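Local coordinates for endoglucanase (Uncultured bacterium, PDB 3X17), which hydrolyses internal beta-1,4-glucosidic bonds of cellulose as a family 9 glycoside hydrolase with an (alpha/alpha)6 barrel and an N-terminal Ig-like domain, at residues A[194-197]-A[198-202]; A[236-239]-A[240-244]; A[352-355]-A[356-360]. All coordinates share one frame; numbering follows the deposited sequence.

Contact 1 of 3, residues A[194-197]-A[198-202]; sequences LLKA and YELYP
Lys196 and Glu199 both send CG away from the backbone N (chi1 -158° in the lysine), and a bend at the lysine chi2 (56°) then swings its amine over to the glutamate three residues on. NZ meets Glu199 OE1 at 2.7 Å in a salt bridge, arriving from above the carboxylate plane, 47° out of it. NZ also bridges to Asp386, and Glu199 OE1 to Arg287. The aliphatic part of the lysine is used as well: CE rests on Leu200 CD1 at 3.9 Å. With an alanine in place of Lys196, Asp386 and Glu199 would probably each lose a salt-bridge partner. Beneath these side chains the helix closes its last turns, with Leu200 N bonded to Lys196 O (3.0 Å) and Tyr201 N to Ala197 O (2.9 Å); at Tyr201 the chain leaves helical geometry. The Tyr201 ring lies with one face over Leu200 CB, while its OH bonds to His555. This C-terminal end of helix 184-200 is wedged among its neighbours in the barrel: Lys196 and Leu200 pack on Phe385 of helix 381-390, Leu195 on Met284 and Ile288 of helix 272-288, and Leu194 on Val226 of helix 221-235.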
loop_
_atom_site.group_PDB
_atom_site.type_symbol
_atom_site.label_atom_id
_atom_site.label_comp_id
_atom_site.label_asym_id
_atom_site.label_seq_id
_atom_site.Cartn_x
_atom_site.Cartn_y
_atom_site.Cartn_z
ATOM N N LEU A 194 -0.896 5.816 6.088
ATOM C CA LEU A 194 0.373 6.254 6.680
ATOM C C LEU A 194 0.152 6.748 8.112
ATOM O O LEU A 194 0.959 6.479 9.013
ATOM C CB LEU A 194 1.051 7.332 5.823
ATOM C CG LEU A 194 1.299 6.980 4.345
ATOM C CD1 LEU A 194 1.926 8.203 3.627
ATOM C CD2 LEU A 194 2.201 5.731 4.140
ATOM N N LEU A 195 -0.967 7.418 8.338
ATOM C CA LEU A 195 -1.232 7.970 9.657
ATOM C C LEU A 195 -1.355 6.831 10.663
ATOM O O LEU A 195 -0.853 6.918 11.788
ATOM C CB LEU A 195 -2.532 8.790 9.664
ATOM C CG LEU A 195 -2.420 10.262 9.248
ATOM C CD1 LEU A 195 -3.828 10.830 9.112
ATOM C CD2 LEU A 195 -1.618 11.091 10.263
ATOM N N LYS A 196 -2.022 5.759 10.248
ATOM C CA LYS A 196 -2.279 4.619 11.127
ATOM C C LYS A 196 -0.992 3.869 11.408
ATOM O O LYS A 196 -0.811 3.336 12.496
ATOM C CB LYS A 196 -3.288 3.682 10.448
ATOM C CG LYS A 196 -4.028 2.780 11.383
ATOM C CD LYS A 196 -4.763 3.571 12.466
ATOM C CE LYS A 196 -4.951 2.671 13.690
ATOM N NZ LYS A 196 -5.389 3.488 14.867
ATOM N N ALA A 197 -0.150 3.722 10.381
ATOM C CA ALA A 197 1.189 3.191 10.574
ATOM C C ALA A 197 1.905 3.960 11.689
ATOM O O ALA A 197 2.579 3.360 12.531
ATOM C CB ALA A 197 1.998 3.274 9.287
ATOM N N TYR A 198 1.872 5.283 11.605
ATOM C CA TYR A 198 2.573 6.074 12.579
ATOM C C TYR A 198 1.943 5.925 13.953
ATOM O O TYR A 198 2.637 5.723 14.932
ATOM C CB TYR A 198 2.646 7.553 12.209
ATOM C CG TYR A 198 3.191 8.375 13.373
ATOM C CD1 TYR A 198 4.572 8.439 13.621
ATOM C CD2 TYR A 198 2.330 8.925 14.318
ATOM C CE1 TYR A 198 5.074 9.143 14.709
ATOM C CE2 TYR A 198 2.824 9.576 15.450
ATOM C CZ TYR A 198 4.187 9.674 15.635
ATOM O OH TYR A 198 4.654 10.330 16.726
ATOM N N GLU A 199 0.621 5.976 14.009
ATOM C CA GLU A 199 -0.111 5.877 15.268
ATOM C C GLU A 199 0.181 4.573 16.020
ATOM O O GLU A 199 0.332 4.572 17.226
ATOM C CB GLU A 199 -1.618 5.972 14.996
ATOM C CG GLU A 199 -2.462 6.139 16.255
ATOM C CD GLU A 199 -3.863 6.589 15.933
ATOM O OE1 GLU A 199 -4.479 6.026 14.993
ATOM O OE2 GLU A 199 -4.370 7.491 16.636
ATOM N N LEU A 200 0.187 3.460 15.304
ATOM C CA LEU A 200 0.441 2.160 15.906
ATOM C C LEU A 200 1.930 1.902 16.133
ATOM O O LEU A 200 2.286 1.274 17.111
ATOM C CB LEU A 200 -0.185 1.024 15.065
ATOM C CG LEU A 200 -1.701 0.923 15.234
ATOM C CD1 LEU A 200 -2.310 -0.095 14.242
ATOM C CD2 LEU A 200 -2.063 0.598 16.729
ATOM N N TYR A 201 2.797 2.478 15.310
ATOM C CA TYR A 201 4.232 2.195 15.423
ATOM C C TYR A 201 5.107 3.450 15.466
ATOM O O TYR A 201 6.049 3.577 14.689
ATOM C CB TYR A 201 4.671 1.285 14.269
ATOM C CG TYR A 201 3.743 0.093 14.051
ATOM C CD1 TYR A 201 3.647 -0.916 14.993
ATOM C CD2 TYR A 201 2.958 -0.006 12.910
ATOM C CE1 TYR A 201 2.791 -1.992 14.806
ATOM C CE2 TYR A 201 2.131 -1.085 12.694
ATOM C CZ TYR A 201 2.035 -2.068 13.646
ATOM O OH TYR A 201 1.212 -3.144 13.431
ATOM N N PRO A 202 4.819 4.370 16.394
ATOM C CA PRO A 202 5.498 5.675 16.438
ATOM C C PRO A 202 7.006 5.540 16.628
ATOM O O PRO A 202 7.775 6.421 16.207
ATOM C CB PRO A 202 4.864 6.380 17.656
ATOM C CG PRO A 202 4.315 5.261 18.528
ATOM C CD PRO A 202 3.901 4.157 17.531
#

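Contact 2 of 3, residues A[236-239]-A[240-244]; sequences MQRP and DGAVY
Met236 and Tyr244 are joined first through their backbones: Tyr244 N donates to Met236 O at 2.8 Å. The other backbone bond of the pair is Arg238 N to Ala242 O, also 2.8 Å. Between them Gln237 and Val243 form a single beta bridge, and Gly241 N closes the loop onto Arg238 O. One side-chain amide joins in: Gln237 NE2 reaches Gly241 O at 3.0 Å, with the acceptor almost in the amide plane, and the same nitrogen also bonds to Ala303 O of helix 294-312.

Together these bonds make a short hairpin-like turn that leads from the end of helix 221-235 into strand 243-249. It is a type I beta turn from Arg238 to Gly241 with a G1 beta bulge, in which the fourth position takes a positive phi. Gly241 has a phi of 105°, where a side chain would jam against the preceding carbonyl, hence the glycine.

The charged pair lies within the turn. Arg238 NH1 meets Asp240 OD2 at 2.9 Å, on the syn lone pair and near the guanidinium plane, although the two flat groups are 37° apart. Bends at chi2 and chi3 fold the arginine back to make this possible, and Ala242 CB lies over one guanidinium face. Tyr244 OH sits at the edge of that group, the ring plane steeply turned against it; the hydroxyl itself is bonded to Asp159.

Apolar contacts fill in the rest. Met236, bent at chi2 and chi3, brings CE to 3.5 Å from Tyr244 CB, while Met236 CB lies 4.1 Å from Val243 CG1. Beyond them, Val243 packs on Ala278 and Trp282 of helix 272-288, and Tyr244 on Val267 and Ile270 of strand 265-271.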
loop_
_atom_site.group_PDB
_atom_site.type_symbol
_atom_site.label_atom_id
_atom_site.label_comp_id
_atom_site.label_asym_id
_atom_site.label_seq_id
_atom_site.Cartn_x
_atom_site.Cartn_y
_atom_site.Cartn_z
ATOM N N MET A 236 -8.310 21.087 -2.587
ATOM C CA MET A 236 -9.358 20.397 -3.354
ATOM C C MET A 236 -10.748 20.524 -2.705
ATOM O O MET A 236 -11.720 19.880 -3.134
ATOM C CB MET A 236 -9.007 18.924 -3.537
ATOM C CG MET A 236 -7.843 18.654 -4.502
ATOM S SD MET A 236 -8.191 19.221 -6.205
ATOM C CE MET A 236 -9.035 17.769 -6.915
ATOM N N GLN A 237 -10.830 21.328 -1.656
ATOM C CA GLN A 237 -12.076 21.502 -0.957
ATOM C C GLN A 237 -12.749 22.832 -1.286
ATOM O O GLN A 237 -12.171 23.902 -1.179
ATOM C CB GLN A 237 -11.935 21.320 0.569
ATOM C CG GLN A 237 -13.296 21.126 1.275
ATOM C CD GLN A 237 -13.194 21.081 2.812
ATOM O OE1 GLN A 237 -12.287 21.682 3.407
ATOM N NE2 GLN A 237 -14.141 20.380 3.459
ATOM N N ARG A 238 -14.043 22.738 -1.512
ATOM C CA ARG A 238 -14.856 23.856 -1.925
ATOM C C ARG A 238 -15.443 24.432 -0.634
ATOM O O ARG A 238 -15.598 23.695 0.346
ATOM C CB ARG A 238 -15.938 23.247 -2.804
ATOM C CG ARG A 238 -16.705 24.158 -3.650
ATOM C CD ARG A 238 -18.104 23.598 -3.698
ATOM N NE ARG A 238 -18.299 22.817 -4.884
ATOM C CZ ARG A 238 -19.415 22.159 -5.172
ATOM N NH1 ARG A 238 -20.376 21.992 -4.262
ATOM N NH2 ARG A 238 -19.530 21.623 -6.366
ATOM N N PRO A 239 -15.764 25.741 -0.607
ATOM C CA PRO A 239 -16.076 26.317 0.694
ATOM C C PRO A 239 -17.300 25.708 1.370
ATOM O O PRO A 239 -17.462 25.843 2.585
ATOM C CB PRO A 239 -16.335 27.800 0.368
ATOM C CG PRO A 239 -15.485 28.053 -0.829
ATOM C CD PRO A 239 -15.613 26.783 -1.644
ATOM N N ASP A 240 -18.162 25.033 0.615
ATOM C CA ASP A 240 -19.292 24.390 1.270
ATOM C C ASP A 240 -18.859 23.058 1.919
ATOM O O ASP A 240 -19.626 22.457 2.665
ATOM C CB ASP A 240 -20.509 24.246 0.332
ATOM C CG ASP A 240 -20.225 23.363 -0.884
ATOM O OD1 ASP A 240 -19.054 23.010 -1.119
ATOM O OD2 ASP A 240 -21.168 23.105 -1.654
ATOM N N GLY A 241 -17.604 22.647 1.684
ATOM C CA GLY A 241 -17.065 21.428 2.315
ATOM C C GLY A 241 -16.960 20.262 1.375
ATOM O O GLY A 241 -16.247 19.296 1.656
ATOM N N ALA A 242 -17.554 20.380 0.187
ATOM C CA ALA A 242 -17.417 19.323 -0.813
ATOM C C ALA A 242 -15.982 19.253 -1.376
ATOM O O ALA A 242 -15.277 20.243 -1.385
ATOM C CB ALA A 242 -18.442 19.517 -1.955
ATOM N N VAL A 243 -15.563 18.076 -1.832
ATOM C CA VAL A 243 -14.180 17.862 -2.261
ATOM C C VAL A 243 -14.130 17.360 -3.704
ATOM O O VAL A 243 -14.877 16.448 -4.071
ATOM C CB VAL A 243 -13.416 16.880 -1.317
ATOM C CG1 VAL A 243 -11.972 16.636 -1.804
ATOM C CG2 VAL A 243 -13.386 17.437 0.093
ATOM N N TYR A 244 -13.374 18.068 -4.550
ATOM C CA TYR A 244 -13.226 17.695 -5.962
ATOM C C TYR A 244 -12.558 16.342 -6.085
ATOM O O TYR A 244 -11.813 15.912 -5.196
ATOM C CB TYR A 244 -12.424 18.760 -6.748
ATOM C CG TYR A 244 -13.122 20.104 -6.810
ATOM C CD1 TYR A 244 -14.310 20.258 -7.526
ATOM C CD2 TYR A 244 -12.635 21.200 -6.097
ATOM C CE1 TYR A 244 -14.975 21.478 -7.563
ATOM C CE2 TYR A 244 -13.288 22.429 -6.123
ATOM C CZ TYR A 244 -14.465 22.559 -6.847
ATOM O OH TYR A 244 -15.142 23.767 -6.862
#

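Contact 3 of 3, residues A[352-355]-A[356-360]; sequences GRAE and YHDYI
Tyr356 is met by two side chains that come before it, Glu355 over a ring face and Arg353 at the ring edge. The Glu355 CG stands 3.6 Å from the Tyr356 ring centroid and only 5° off the normal, a CH-pi contact placed squarely over the middle. The carboxylate continues across the same face toward the phenol end, its plane 22° from that of the ring. Arg353 approaches at the ring edge: NH1 is 3.0 Å from Tyr356 OH, near both flat groups' planes, but the angle is too poor for a hydrogen bond. Further back along the arginine, CB touches the ring at Tyr356 CD2 (3.8 Å).

The glutamate owes its place to an unusual first torsion. With chi1 at 67°, CG sits between the backbone N and the carbonyl carbon, and the chain beyond it runs extended alongside the tyrosine, pointing the same way. Its OE2 is also held, weakly, by Arg353 NH1 at 3.4 Å in a salt bridge.

All of this happens on the first turn of helix 354-366, with Arg353 at the N-cap position, and Gly352, at positive phi, is where the chain leaves helix 337-351. The cap residue's carbonyl opens the helix loosely: the bonds to it from Tyr356 N and His357 N are both weak. Asp358 N to Ala354 O is the firm one, at 2.7 Å.

Outward from this shell, Arg353 NH2 forms a salt bridge with Glu305, which directs the guanidinium. Trp308 meets the Tyr356 ring edge-to-face, and Leu347, Trp348 and Thr351 of helix 337-351 pack against the same tyrosine.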
loop_
_atom_site.group_PDB
_atom_site.type_symbol
_atom_site.label_atom_id
_atom_site.label_comp_id
_atom_site.label_asym_id
_atom_site.label_seq_id
_atom_site.Cartn_x
_atom_site.Cartn_y
_atom_site.Cartn_z
ATOM N N GLY A 352 -15.925 13.545 20.009
ATOM C CA GLY A 352 -16.763 12.956 21.023
ATOM C C GLY A 352 -18.228 13.289 20.831
ATOM O O GLY A 352 -19.056 12.830 21.589
ATOM N N ARG A 353 -18.557 14.009 19.761
ATOM C CA ARG A 353 -19.912 14.517 19.571
ATOM C C ARG A 353 -20.947 13.475 19.130
ATOM O O ARG A 353 -20.699 12.625 18.232
ATOM C CB ARG A 353 -19.909 15.683 18.609
ATOM C CG ARG A 353 -19.971 17.014 19.299
ATOM C CD ARG A 353 -20.095 18.116 18.275
ATOM N NE ARG A 353 -18.869 18.875 18.306
ATOM C CZ ARG A 353 -18.022 19.013 17.304
ATOM N NH1 ARG A 353 -18.345 18.633 16.080
ATOM N NH2 ARG A 353 -16.898 19.665 17.529
ATOM N N ALA A 354 -22.114 13.564 19.768
ATOM C CA ALA A 354 -23.247 12.709 19.462
ATOM C C ALA A 354 -23.632 12.698 17.978
ATOM O O ALA A 354 -24.027 11.643 17.434
ATOM C CB ALA A 354 -24.462 13.093 20.331
ATOM N N GLU A 355 -23.540 13.858 17.322
ATOM C CA GLU A 355 -23.992 13.924 15.931
ATOM C C GLU A 355 -23.309 12.873 15.065
ATOM O O GLU A 355 -23.956 12.276 14.204
ATOM C CB GLU A 355 -23.827 15.324 15.331
ATOM C CG GLU A 355 -22.371 15.806 15.148
ATOM C CD GLU A 355 -22.301 17.212 14.568
ATOM O OE1 GLU A 355 -23.055 17.503 13.621
ATOM O OE2 GLU A 355 -21.523 18.041 15.073
ATOM N N TYR A 356 -22.016 12.631 15.312
ATOM C CA TYR A 356 -21.255 11.634 14.565
ATOM C C TYR A 356 -21.605 10.194 14.975
ATOM O O TYR A 356 -21.806 9.331 14.121
ATOM C CB TYR A 356 -19.737 11.898 14.663
ATOM C CG TYR A 356 -19.367 13.320 14.316
ATOM C CD1 TYR A 356 -19.719 13.862 13.082
ATOM C CD2 TYR A 356 -18.851 14.173 15.274
ATOM C CE1 TYR A 356 -19.445 15.171 12.772
ATOM C CE2 TYR A 356 -18.603 15.514 14.977
ATOM C CZ TYR A 356 -18.902 15.995 13.731
ATOM O OH TYR A 356 -18.653 17.302 13.421
ATOM N N HIS A 357 -21.728 9.940 16.278
ATOM C CA HIS A 357 -22.104 8.586 16.739
ATOM C C HIS A 357 -23.537 8.196 16.343
ATOM O O HIS A 357 -23.800 7.041 16.017
ATOM C CB HIS A 357 -21.874 8.394 18.245
ATOM C CG HIS A 357 -22.028 6.975 18.688
ATOM N ND1 HIS A 357 -20.958 6.111 18.788
ATOM C CD2 HIS A 357 -23.138 6.224 18.889
ATOM C CE1 HIS A 357 -21.398 4.896 19.056
ATOM N NE2 HIS A 357 -22.716 4.938 19.130
ATOM N N ASP A 358 -24.439 9.175 16.324
ATOM C CA ASP A 358 -25.793 8.973 15.800
ATOM C C ASP A 358 -25.762 8.367 14.403
ATOM O O ASP A 358 -26.510 7.423 14.106
ATOM C CB ASP A 358 -26.598 10.288 15.775
ATOM C CG ASP A 358 -27.042 10.746 17.173
ATOM O OD1 ASP A 358 -26.927 9.967 18.135
ATOM O OD2 ASP A 358 -27.443 11.924 17.329
ATOM N N TYR A 359 -24.904 8.902 13.534
ATOM C CA TYR A 359 -24.845 8.374 12.180
ATOM C C TYR A 359 -24.440 6.911 12.241
ATOM O O TYR A 359 -25.051 6.047 11.601
ATOM C CB TYR A 359 -23.884 9.173 11.289
ATOM C CG TYR A 359 -23.857 8.688 9.848
ATOM C CD1 TYR A 359 -23.000 7.682 9.463
ATOM C CD2 TYR A 359 -24.735 9.204 8.892
ATOM C CE1 TYR A 359 -22.959 7.215 8.184
ATOM C CE2 TYR A 359 -24.731 8.708 7.602
ATOM C CZ TYR A 359 -23.810 7.731 7.257
ATOM O OH TYR A 359 -23.741 7.230 5.982
ATOM N N ILE A 360 -23.444 6.619 13.072
ATOM C CA ILE A 360 -22.959 5.245 13.208
ATOM C C ILE A 360 -24.080 4.307 13.694
ATOM O O ILE A 360 -24.320 3.266 13.087
ATOM C CB ILE A 360 -21.736 5.153 14.115
ATOM C CG1 ILE A 360 -20.605 6.061 13.586
ATOM C CG2 ILE A 360 -21.260 3.714 14.202
ATOM C CD1 ILE A 360 -19.465 6.319 14.619
#

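How the contacts relate
Along the chain the three contacts come in series, 1, 2, then 3, all in the family 9 glycoside hydrolase part of the chain. None touches another: the centre of contact 1 lies about 27 Å from that of contact 2 and about 25 Å from that of contact 3, and the centres of contacts 2 and 3 are about 22 Å apart. Contact 1 is at the end of helix 184-200, contact 2 links helix 221-235 to strand 243-249, and contact 3 starts helix 354-366 after helix 337-351. Shared neighbours connect them indirectly: helix 272-288 packs on contacts 1 and 2, and helix 294-312 meets contacts 2 and 3. Each lies where a helix ends or begins.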